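Tail component (Lactobacillus phage J-1, PDB 5LY8) probably binds cell-surface carbohydrate of the Lactobacillus host, this piece being the second carbohydrate-binding module of the phage's evolved distal tail protein, Dit. Local coordinates at residues V102-E113 and A127-W138; Y162-V171 and R182-G192. All blocks are in the same frame, centred on the assembly; numbering follows the deposited sequence. Where two conformers were deposited one is given.

In the fold
Both contacts join the strands of a beta hairpin, 110-118 with 121-130 in contact 1 and 166-175 with 178-185 in contact 2, but the hairpins belong to different sheets. Strand 94-103, whose end enters contact 1, lies beside strand 166-175 of contact 2, and Val102 O probably accepts a hydrogen bond from Gly166 N. Contact 1 runs from a largely buried apolar end to an exposed loop end held by magnesium; contact 2 has fewer buried residues and relies on arginine, aspartate and asparagine side chains and on water. Trp138 packs on Tyr163 between them, and Asp165 OD1 meets Thr104 N, so the two contacts, with centres about 16 Å apart, share a border.

Contact 1: V102-E113 and A127-W138; sequences VGTNAAEVGRFE and ALFDDSASNDQW. With MG (magnesium ion), chain B.
Leu128 is the bump that fills the hollow between Phe112, Val102 and Trp138. Its CB sits over one face of the Phe112 ring, 3.8 Å from the centroid, while CD2 goes on to meet Val102 CG1 tip to tip at 3.8 Å and lies over the rim of one indole face. The ring lies over its cross-strand neighbour because Phe112 CG stands between its own backbone N and carbonyl carbon (chi1 64°). Trp138 turns its edge to the Val102 carbonyl, CH2 3.6 Å from Val102 O, and Thr104 CG2 fits against its CE3. On the other side of the sheet, Ala127 CB presses on one face of the Arg111 guanidinium, 3.6 Å from NH2, and Phe129 runs alongside. Glu113 OE2 takes both NE and NH2 of Arg111, and also Phe38 N, while OE1 accepts from Ala37 N. Between these two layers of side chains the strands form an antiparallel ladder at 177°, with Gly110 and Phe112 in hydrogen-bonded pairs with Asp130 and Leu128. In this concanavalin-clan module the ladder ends at a magnesium site. Both carboxylate oxygens of Asp130 bind the ion, joined by the backbone oxygens of Ala106, Glu108, Ser132 and Asn135, with Glu108 O at 2.3 Å. In the conformer given, Thr104 OG1 donates to Asp130 OD2 (2.6 Å) from its anti side, a second-shell bond adding to the ion's hold on the carboxylate. Around the ion the loops interlock: Val109 CG2 packs on Ser132 C at 3.6 Å, and Asp136 CB, in its given conformer, rests 3.5 Å from Ala106 N, its carboxylate salt-bridged to Arg160.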
loop_
_atom_site.group_PDB
_atom_site.type_symbol
_atom_site.label_atom_id
_atom_site.label_comp_id
_atom_site.label_asym_id
_atom_site.label_seq_id
_atom_site.Cartn_x
_atom_site.Cartn_y
_atom_site.Cartn_z
ATOM N N VAL A 102 5.520 12.007 0.666
ATOM C CA VAL A 102 4.154 12.424 0.858
ATOM C C VAL A 102 4.123 13.644 1.755
ATOM O O VAL A 102 4.945 13.777 2.674
ATOM C CB VAL A 102 3.286 11.181 1.316
ATOM C CG1 VAL A 102 3.808 10.501 2.588
ATOM C CG2 VAL A 102 1.794 11.506 1.391
ATOM N N GLY A 103 3.242 14.574 1.414
ATOM C CA GLY A 103 3.073 15.802 2.171
ATOM C C GLY A 103 1.631 16.228 2.107
ATOM O O GLY A 103 0.953 15.947 1.135
ATOM N N THR A 104 1.171 16.965 3.156
ATOM C CA THR A 104 -0.222 17.394 3.146
ATOM C C THR A 104 -0.354 18.778 3.798
ATOM O O THR A 104 0.614 19.371 4.311
ATOM C CB THR A 104 -1.148 16.275 3.726
ATOM O OG1 THR A 104 -2.547 16.595 3.532
ATOM C CG2 THR A 104 -0.887 15.975 5.213
ATOM N N ASN A 105 -1.604 19.162 3.852
ATOM C CA ASN A 105 -1.955 20.492 4.349
ATOM C C ASN A 105 -3.397 20.465 4.727
ATOM O O ASN A 105 -4.115 19.478 4.498
ATOM C CB ASN A 105 -1.603 21.708 3.471
ATOM C CG ASN A 105 -0.198 22.089 3.135
ATOM O OD1 ASN A 105 0.108 22.339 1.970
ATOM N ND2 ASN A 105 0.581 22.452 4.142
ATOM N N ALA A 106 -3.822 21.391 5.564
ATOM C CA ALA A 106 -5.180 21.288 6.006
ATOM C C ALA A 106 -6.180 21.045 4.892
ATOM O O ALA A 106 -6.920 20.076 4.982
ATOM C CB ALA A 106 -5.562 22.513 6.824
ATOM N N ALA A 107 -6.126 21.821 3.799
ATOM C CA ALA A 107 -7.138 21.750 2.748
ATOM C C ALA A 107 -7.005 20.539 1.840
ATOM O O ALA A 107 -7.920 20.228 1.084
ATOM C CB ALA A 107 -7.112 23.032 1.918
ATOM N N GLU A 108 -5.866 19.832 1.923
ATOM C CA GLU A 108 -5.589 18.691 1.059
ATOM C C GLU A 108 -6.170 17.403 1.592
ATOM O O GLU A 108 -6.200 17.170 2.808
ATOM C CB GLU A 108 -4.091 18.563 0.810
ATOM C CG GLU A 108 -3.520 19.794 0.119
ATOM C CD GLU A 108 -2.017 19.812 -0.045
ATOM O OE1 GLU A 108 -1.341 18.834 0.323
ATOM O OE2 GLU A 108 -1.501 20.858 -0.507
ATOM N N VAL A 109 -6.573 16.522 0.650
ATOM C CA VAL A 109 -7.161 15.217 0.939
ATOM C C VAL A 109 -6.498 14.186 0.043
ATOM O O VAL A 109 -6.347 14.416 -1.170
ATOM C CB VAL A 109 -8.704 15.252 0.735
ATOM C CG1 VAL A 109 -9.333 13.863 0.721
ATOM C CG2 VAL A 109 -9.367 16.135 1.795
ATOM N N GLY A 110 -6.151 13.036 0.597
ATOM C CA GLY A 110 -5.577 12.005 -0.251
ATOM C C GLY A 110 -5.449 10.715 0.504
ATOM O O GLY A 110 -5.528 10.688 1.730
ATOM N N ARG A 111 -5.246 9.633 -0.235
ATOM C CA ARG A 111 -5.099 8.301 0.337
ATOM C C ARG A 111 -4.169 7.504 -0.544
ATOM O O ARG A 111 -4.204 7.655 -1.767
ATOM C CB ARG A 111 -6.494 7.600 0.392
ATOM C CG ARG A 111 -6.483 6.125 0.747
ATOM C CD ARG A 111 -7.914 5.559 0.741
ATOM N NE ARG A 111 -7.950 4.203 1.298
ATOM C CZ ARG A 111 -8.005 3.914 2.582
ATOM N NH1 ARG A 111 -8.095 4.888 3.486
ATOM N NH2 ARG A 111 -7.952 2.659 2.983
ATOM N N PHE A 112 -3.388 6.593 0.064
ATOM C CA PHE A 112 -2.769 5.524 -0.706
ATOM C C PHE A 112 -2.996 4.205 -0.014
ATOM O O PHE A 112 -3.165 4.154 1.208
ATOM C CB PHE A 112 -1.286 5.736 -1.063
ATOM C CG PHE A 112 -0.294 5.802 0.064
ATOM C CD1 PHE A 112 0.011 4.672 0.814
ATOM C CD2 PHE A 112 0.449 6.952 0.283
ATOM C CE1 PHE A 112 0.978 4.724 1.823
ATOM C CE2 PHE A 112 1.457 6.980 1.250
ATOM C CZ PHE A 112 1.729 5.862 1.997
ATOM N N GLU A 113 -3.039 3.143 -0.821
ATOM C CA GLU A 113 -3.089 1.762 -0.360
ATOM C C GLU A 113 -1.988 0.984 -1.022
ATOM O O GLU A 113 -1.813 1.076 -2.244
ATOM C CB GLU A 113 -4.427 1.089 -0.691
ATOM C CG GLU A 113 -5.605 1.675 0.057
ATOM C CD GLU A 113 -6.921 0.990 -0.233
ATOM O OE1 GLU A 113 -6.946 -0.022 -0.982
ATOM O OE2 GLU A 113 -7.950 1.494 0.287
ATOM N N ALA A 127 -2.553 1.429 4.565
ATOM C CA ALA A 127 -3.043 2.708 4.060
ATOM C C ALA A 127 -2.463 3.863 4.817
ATOM O O ALA A 127 -2.172 3.764 6.012
ATOM C CB ALA A 127 -4.577 2.765 4.103
ATOM N N LEU A 128 -2.292 4.991 4.104
ATOM C CA LEU A 128 -2.037 6.284 4.703
ATOM C C LEU A 128 -3.084 7.218 4.129
ATOM O O LEU A 128 -3.335 7.173 2.917
ATOM C CB LEU A 128 -0.634 6.819 4.388
ATOM C CG LEU A 128 -0.252 8.116 5.086
ATOM C CD1 LEU A 128 -0.040 7.917 6.596
ATOM C CD2 LEU A 128 1.014 8.718 4.487
ATOM N N PHE A 129 -3.708 8.042 4.951
ATOM C CA PHE A 129 -4.711 8.941 4.418
ATOM C C PHE A 129 -4.896 10.197 5.280
ATOM O O PHE A 129 -4.663 10.208 6.446
ATOM C CB PHE A 129 -6.070 8.225 4.228
ATOM C CG PHE A 129 -6.642 7.665 5.497
ATOM C CD1 PHE A 129 -6.320 6.367 5.944
ATOM C CD2 PHE A 129 -7.510 8.427 6.264
ATOM C CE1 PHE A 129 -6.899 5.896 7.144
ATOM C CE2 PHE A 129 -8.041 7.929 7.437
ATOM C CZ PHE A 129 -7.741 6.699 7.845
ATOM N N ASP A 130 -5.290 11.244 4.571
ATOM C CA ASP A 130 -5.686 12.553 5.114
ATOM C C ASP A 130 -7.057 12.748 4.480
ATOM O O ASP A 130 -7.167 13.073 3.353
ATOM C CB ASP A 130 -4.692 13.681 4.765
ATOM C CG ASP A 130 -5.145 15.060 5.320
ATOM O OD1 ASP A 130 -6.210 15.181 5.757
ATOM O OD2 ASP A 130 -4.376 16.013 5.302
ATOM N N ASP A 131 -8.096 12.486 5.253
ATOM C CA ASP A 131 -9.449 12.502 4.707
ATOM C C ASP A 131 -10.301 13.718 5.016
ATOM O O ASP A 131 -11.468 13.683 4.787
ATOM C CB ASP A 131 -10.225 11.186 5.046
ATOM C CG ASP A 131 -10.477 10.998 6.538
ATOM O OD1 ASP A 131 -10.070 11.765 7.331
ATOM O OD2 ASP A 131 -11.115 9.996 6.885
ATOM N N SER A 132 -9.693 14.776 5.517
ATOM C CA SER A 132 -10.460 15.989 5.814
ATOM C C SER A 132 -9.793 17.186 5.189
ATOM O O SER A 132 -8.584 17.378 5.356
ATOM C CB SER A 132 -10.552 16.216 7.325
ATOM O OG SER A 132 -11.226 17.442 7.587
ATOM N N ALA A 133 -10.592 18.061 4.553
ATOM C CA ALA A 133 -10.096 19.326 3.994
ATOM C C ALA A 133 -10.034 20.440 5.036
ATOM O O ALA A 133 -9.821 21.597 4.675
ATOM C CB ALA A 133 -10.933 19.762 2.801
ATOM N N SER A 134 -10.210 20.111 6.315
ATOM C CA SER A 134 -10.130 21.118 7.380
ATOM C C SER A 134 -9.146 20.705 8.487
ATOM O O SER A 134 -9.133 21.320 9.555
ATOM C CB SER A 134 -11.516 21.407 7.951
ATOM O OG SER A 134 -12.127 20.234 8.455
ATOM N N ASN A 135 -8.282 19.723 8.225
ATOM C CA ASN A 135 -7.328 19.263 9.231
ATOM C C ASN A 135 -6.157 18.638 8.469
ATOM O O ASN A 135 -6.370 18.064 7.394
ATOM C CB ASN A 135 -8.034 18.161 10.082
ATOM C CG ASN A 135 -7.419 17.808 11.404
ATOM O OD1 ASN A 135 -6.471 18.450 11.858
ATOM N ND2 ASN A 135 -8.005 16.811 12.083
ATOM N N ASP A 136 -4.927 18.726 8.977
ATOM C CA ASP A 136 -3.791 18.111 8.268
ATOM C C ASP A 136 -3.341 16.823 8.971
ATOM O O ASP A 136 -2.176 16.386 8.916
ATOM C CB ASP A 136 -2.671 19.132 8.029
ATOM C CG ASP A 136 -1.677 19.285 9.137
ATOM O OD1 ASP A 136 -2.094 19.203 10.309
ATOM O OD2 ASP A 136 -0.468 19.425 8.823
ATOM N N GLN A 137 -4.272 16.224 9.662
ATOM C CA GLN A 137 -3.980 14.992 10.309
ATOM C C GLN A 137 -3.934 13.878 9.238
ATOM O O GLN A 137 -4.803 13.768 8.355
ATOM C CB GLN A 137 -5.077 14.700 11.331
ATOM C CG GLN A 137 -4.809 13.481 12.195
ATOM C CD GLN A 137 -3.556 13.601 13.005
ATOM O OE1 GLN A 137 -3.442 14.448 13.891
ATOM N NE2 GLN A 137 -2.572 12.788 12.671
ATOM N N TRP A 138 -2.889 13.081 9.309
ATOM C CA TRP A 138 -2.878 11.877 8.529
ATOM C C TRP A 138 -2.885 10.638 9.430
ATOM O O TRP A 138 -2.534 10.695 10.611
ATOM C CB TRP A 138 -1.847 11.873 7.435
ATOM C CG TRP A 138 -0.452 12.207 7.806
ATOM C CD1 TRP A 138 0.122 12.092 9.046
ATOM C CD2 TRP A 138 0.611 12.485 6.903
ATOM N NE1 TRP A 138 1.474 12.320 8.962
ATOM C CE2 TRP A 138 1.798 12.580 7.655
ATOM C CE3 TRP A 138 0.674 12.680 5.526
ATOM C CZ2 TRP A 138 3.053 12.814 7.058
ATOM C CZ3 TRP A 138 1.895 12.955 4.941
ATOM C CH2 TRP A 138 3.073 13.044 5.703
HETATM MG MG MG B . -6.299 17.643 5.085
#

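Contact 2: Y162-V171 and R182-G192; sequences YYRDGNYNAV and RLDRIDLGDGG
Tyr168 to Val171 pair antiparallel with Arg182 to Arg185, the strand axes 4.5 Å apart at 154°, and Asn169-Asp184 and Val171-Arg182 are the hydrogen-bonded pairs. In the six-stranded antiparallel sheet, 94-103 flanks this hairpin beyond 166-175, and 191-197 beyond 178-185. On one face Tyr168 CD2 leans on Leu183 CG at 3.6 Å, and its CE2 touches Arg185 CG. Arg185, bent at chi3 (-51°), brings its guanidinium flat over the Tyr162 ring: the planes differ by 4° and CZ stands 3.5 Å from the ring centroid, a cation-pi stack. Leu188 CB covers the opposite face. At the guanidinium edge NH1 donates to Tyr162 O over 2.9 Å, while NE and NH2 both reach Gly189 O. On the other face Val171 lies under the Arg182 guanidinium, with CG2 3.7 Å from NH2, and that group grips Asp184 side-on, one nitrogen to each oxygen. Beyond the ladder Asp187 clasps Asn167 twice: ND2 meets the syn lone pair of OD2 at 2.8 Å, and Asn167 N approaches OD1 from above the carboxylate plane, 3.0 Å away. Water joins OD1 to Asp165 O. With both faces covered and every guanidinium nitrogen bonded, Arg185 has little freedom to rotate, and its positive charge is probably stabilised by the tyrosine ring and the Tyr162 and Gly189 carbonyl oxygens.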
loop_
_atom_site.group_PDB
_atom_site.type_symbol
_atom_site.label_atom_id
_atom_site.label_comp_id
_atom_site.label_asym_id
_atom_site.label_seq_id
_atom_site.Cartn_x
_atom_site.Cartn_y
_atom_site.Cartn_z
ATOM N N TYR A 162 6.198 14.879 14.430
ATOM C CA TYR A 162 7.109 13.774 14.270
ATOM C C TYR A 162 7.028 13.252 12.812
ATOM O O TYR A 162 8.013 13.051 12.193
ATOM C CB TYR A 162 6.772 12.671 15.279
ATOM C CG TYR A 162 7.652 11.431 15.307
ATOM C CD1 TYR A 162 8.702 11.329 16.193
ATOM C CD2 TYR A 162 7.451 10.384 14.454
ATOM C CE1 TYR A 162 9.528 10.220 16.219
ATOM C CE2 TYR A 162 8.266 9.278 14.497
ATOM C CZ TYR A 162 9.305 9.197 15.379
ATOM O OH TYR A 162 10.081 8.075 15.413
ATOM N N TYR A 163 5.812 13.068 12.334
ATOM C CA TYR A 163 5.563 12.548 10.990
ATOM C C TYR A 163 5.376 13.685 10.034
ATOM O O TYR A 163 4.255 14.042 9.661
ATOM C CB TYR A 163 4.365 11.604 10.997
ATOM C CG TYR A 163 4.669 10.338 11.744
ATOM C CD1 TYR A 163 5.300 9.268 11.111
ATOM C CD2 TYR A 163 4.314 10.191 13.079
ATOM C CE1 TYR A 163 5.573 8.086 11.790
ATOM C CE2 TYR A 163 4.563 8.999 13.766
ATOM C CZ TYR A 163 5.195 7.951 13.114
ATOM O OH TYR A 163 5.481 6.789 13.787
ATOM N N ARG A 164 6.499 14.302 9.676
ATOM C CA ARG A 164 6.521 15.484 8.827
ATOM C C ARG A 164 6.409 15.094 7.364
ATOM O O ARG A 164 6.634 13.935 6.994
ATOM C CB ARG A 164 7.846 16.262 9.029
ATOM C CG ARG A 164 8.010 16.886 10.427
ATOM C CD ARG A 164 9.444 17.357 10.659
ATOM N NE ARG A 164 9.535 18.449 11.635
ATOM C CZ ARG A 164 10.615 18.726 12.365
ATOM N NH1 ARG A 164 11.706 17.977 12.265
ATOM N NH2 ARG A 164 10.602 19.742 13.220
ATOM N N ASP A 165 6.110 16.058 6.506
ATOM C CA ASP A 165 6.142 15.803 5.068
ATOM C C ASP A 165 7.527 15.236 4.695
ATOM O O ASP A 165 8.550 15.680 5.236
ATOM C CB ASP A 165 5.993 17.129 4.326
ATOM C CG ASP A 165 4.650 17.824 4.421
ATOM O OD1 ASP A 165 3.690 17.216 4.962
ATOM O OD2 ASP A 165 4.531 18.934 3.863
ATOM N N GLY A 166 7.563 14.263 3.792
ATOM C CA GLY A 166 8.861 13.765 3.367
ATOM C C GLY A 166 8.854 12.339 2.896
ATOM O O GLY A 166 7.840 11.831 2.428
ATOM N N ASN A 167 10.008 11.701 2.993
ATOM C CA ASN A 167 10.261 10.382 2.452
ATOM C C ASN A 167 10.006 9.257 3.434
ATOM O O ASN A 167 10.500 9.277 4.565
ATOM C CB ASN A 167 11.739 10.327 1.988
ATOM C CG ASN A 167 12.039 11.344 0.898
ATOM O OD1 ASN A 167 11.453 11.292 -0.193
ATOM N ND2 ASN A 167 12.949 12.299 1.191
ATOM N N TYR A 168 9.227 8.246 2.998
ATOM C CA TYR A 168 8.895 7.124 3.861
ATOM C C TYR A 168 8.974 5.816 3.104
ATOM O O TYR A 168 8.735 5.789 1.888
ATOM C CB TYR A 168 7.425 7.269 4.361
ATOM C CG TYR A 168 7.198 8.398 5.345
ATOM C CD1 TYR A 168 6.932 9.692 4.906
ATOM C CD2 TYR A 168 7.296 8.179 6.718
ATOM C CE1 TYR A 168 6.795 10.745 5.808
ATOM C CE2 TYR A 168 7.087 9.209 7.623
ATOM C CZ TYR A 168 6.867 10.487 7.164
ATOM O OH TYR A 168 6.707 11.514 8.060
ATOM N N ASN A 169 9.297 4.727 3.823
ATOM C CA ASN A 169 9.149 3.383 3.280
ATOM C C ASN A 169 7.919 2.772 3.929
ATOM O O ASN A 169 7.873 2.629 5.154
ATOM C CB ASN A 169 10.365 2.495 3.547
ATOM C CG ASN A 169 11.481 2.714 2.562
ATOM O OD1 ASN A 169 12.676 2.720 2.930
ATOM N ND2 ASN A 169 11.146 2.891 1.307
ATOM N N ALA A 170 6.904 2.445 3.131
ATOM C CA ALA A 170 5.700 1.755 3.602
ATOM C C ALA A 170 5.948 0.278 3.388
ATOM O O ALA A 170 6.217 -0.159 2.260
ATOM C CB ALA A 170 4.471 2.213 2.819
ATOM N N VAL A 171 5.917 -0.510 4.476
ATOM C CA VAL A 171 6.315 -1.902 4.403
ATOM C C VAL A 171 5.273 -2.813 4.998
ATOM O O VAL A 171 4.711 -2.524 6.067
ATOM C CB VAL A 171 7.651 -2.093 5.182
ATOM C CG1 VAL A 171 8.171 -3.522 5.040
ATOM C CG2 VAL A 171 8.711 -1.078 4.748
ATOM N N ARG A 182 4.845 -1.149 8.549
ATOM C CA ARG A 182 5.738 -0.083 8.973
ATOM C C ARG A 182 5.584 1.118 8.072
ATOM O O ARG A 182 5.294 1.001 6.882
ATOM C CB ARG A 182 7.208 -0.486 8.895
ATOM C CG ARG A 182 7.532 -1.773 9.657
ATOM C CD ARG A 182 8.984 -1.892 10.087
ATOM N NE ARG A 182 9.896 -1.508 9.010
ATOM C CZ ARG A 182 10.483 -2.360 8.175
ATOM N NH1 ARG A 182 10.257 -3.669 8.281
ATOM N NH2 ARG A 182 11.281 -1.913 7.216
ATOM N N LEU A 183 5.847 2.282 8.654
ATOM C CA LEU A 183 5.984 3.519 7.908
ATOM C C LEU A 183 7.304 4.110 8.399
ATOM O O LEU A 183 7.354 4.876 9.368
ATOM C CB LEU A 183 4.795 4.471 8.090
ATOM C CG LEU A 183 4.750 5.634 7.144
ATOM C CD1 LEU A 183 4.319 5.183 5.754
ATOM C CD2 LEU A 183 3.806 6.710 7.685
ATOM N N ASP A 184 8.399 3.722 7.740
ATOM C CA ASP A 184 9.729 4.139 8.157
ATOM C C ASP A 184 10.011 5.567 7.728
ATOM O O ASP A 184 9.837 5.895 6.551
ATOM C CB ASP A 184 10.799 3.232 7.544
ATOM C CG ASP A 184 10.786 1.770 7.928
ATOM O OD1 ASP A 184 10.151 1.420 8.954
ATOM O OD2 ASP A 184 11.512 0.990 7.278
ATOM N N ARG A 185 10.473 6.407 8.672
ATOM C CA ARG A 185 10.856 7.780 8.387
ATOM C C ARG A 185 12.270 7.765 7.829
ATOM O O ARG A 185 13.232 7.707 8.596
ATOM C CB ARG A 185 10.893 8.611 9.673
ATOM C CG ARG A 185 9.578 9.028 10.237
ATOM C CD ARG A 185 9.742 10.248 11.146
ATOM N NE ARG A 185 10.807 10.013 12.123
ATOM C CZ ARG A 185 11.166 10.858 13.078
ATOM N NH1 ARG A 185 10.520 12.009 13.234
ATOM N NH2 ARG A 185 12.161 10.551 13.904
ATOM N N ILE A 186 12.423 7.781 6.513
ATOM C CA ILE A 186 13.725 7.763 5.846
ATOM C C ILE A 186 14.553 9.014 6.238
ATOM O O ILE A 186 15.750 8.901 6.477
ATOM C CB ILE A 186 13.554 7.645 4.285
ATOM C CG1 ILE A 186 12.830 6.331 3.880
ATOM C CG2 ILE A 186 14.928 7.799 3.541
ATOM C CD1 ILE A 186 12.461 6.236 2.432
ATOM N N ASP A 187 13.922 10.190 6.281
ATOM C CA ASP A 187 14.608 11.460 6.548
ATOM C C ASP A 187 15.063 11.659 7.973
ATOM O O ASP A 187 16.062 12.359 8.190
ATOM C CB ASP A 187 13.698 12.644 6.184
ATOM C CG ASP A 187 13.193 12.671 4.760
ATOM O OD1 ASP A 187 12.085 13.204 4.541
ATOM O OD2 ASP A 187 13.903 12.124 3.858
ATOM N N LEU A 188 14.325 11.116 8.949
ATOM C CA LEU A 188 14.598 11.425 10.357
ATOM C C LEU A 188 14.868 10.236 11.288
ATOM O O LEU A 188 15.253 10.458 12.446
ATOM C CB LEU A 188 13.439 12.279 10.918
ATOM C CG LEU A 188 13.190 13.645 10.251
ATOM C CD1 LEU A 188 11.830 14.209 10.645
ATOM C CD2 LEU A 188 14.289 14.664 10.612
ATOM N N GLY A 189 14.653 9.013 10.809
ATOM C CA GLY A 189 14.894 7.799 11.582
ATOM C C GLY A 189 13.642 7.259 12.244
ATOM O O GLY A 189 12.684 8.000 12.472
ATOM N N ASP A 190 13.658 5.955 12.570
ATOM C CA ASP A 190 12.532 5.267 13.216
ATOM C C ASP A 190 11.261 5.384 12.367
ATOM O O ASP A 190 11.363 5.286 11.143
ATOM C CB ASP A 190 12.353 5.717 14.696
ATOM C CG ASP A 190 13.574 5.493 15.546
ATOM O OD1 ASP A 190 14.244 4.458 15.359
ATOM O OD2 ASP A 190 13.883 6.371 16.378
ATOM N N GLY A 191 10.108 5.571 12.993
ATOM C CA GLY A 191 8.834 5.637 12.294
ATOM C C GLY A 191 7.768 4.752 12.915
ATOM O O GLY A 191 7.874 4.385 14.094
ATOM N N GLY A 192 6.705 4.499 12.147
ATOM C CA GLY A 192 5.551 3.730 12.599
ATOM C C GLY A 192 5.806 2.252 12.469
ATOM O O GLY A 192 6.373 1.803 11.471
HETATM O O HOH W 1 10.633 14.450 6.681
HETATM O O HOH W 2 10.940 10.733 6.817
HETATM O O HOH W 3 13.386 1.799 5.510
#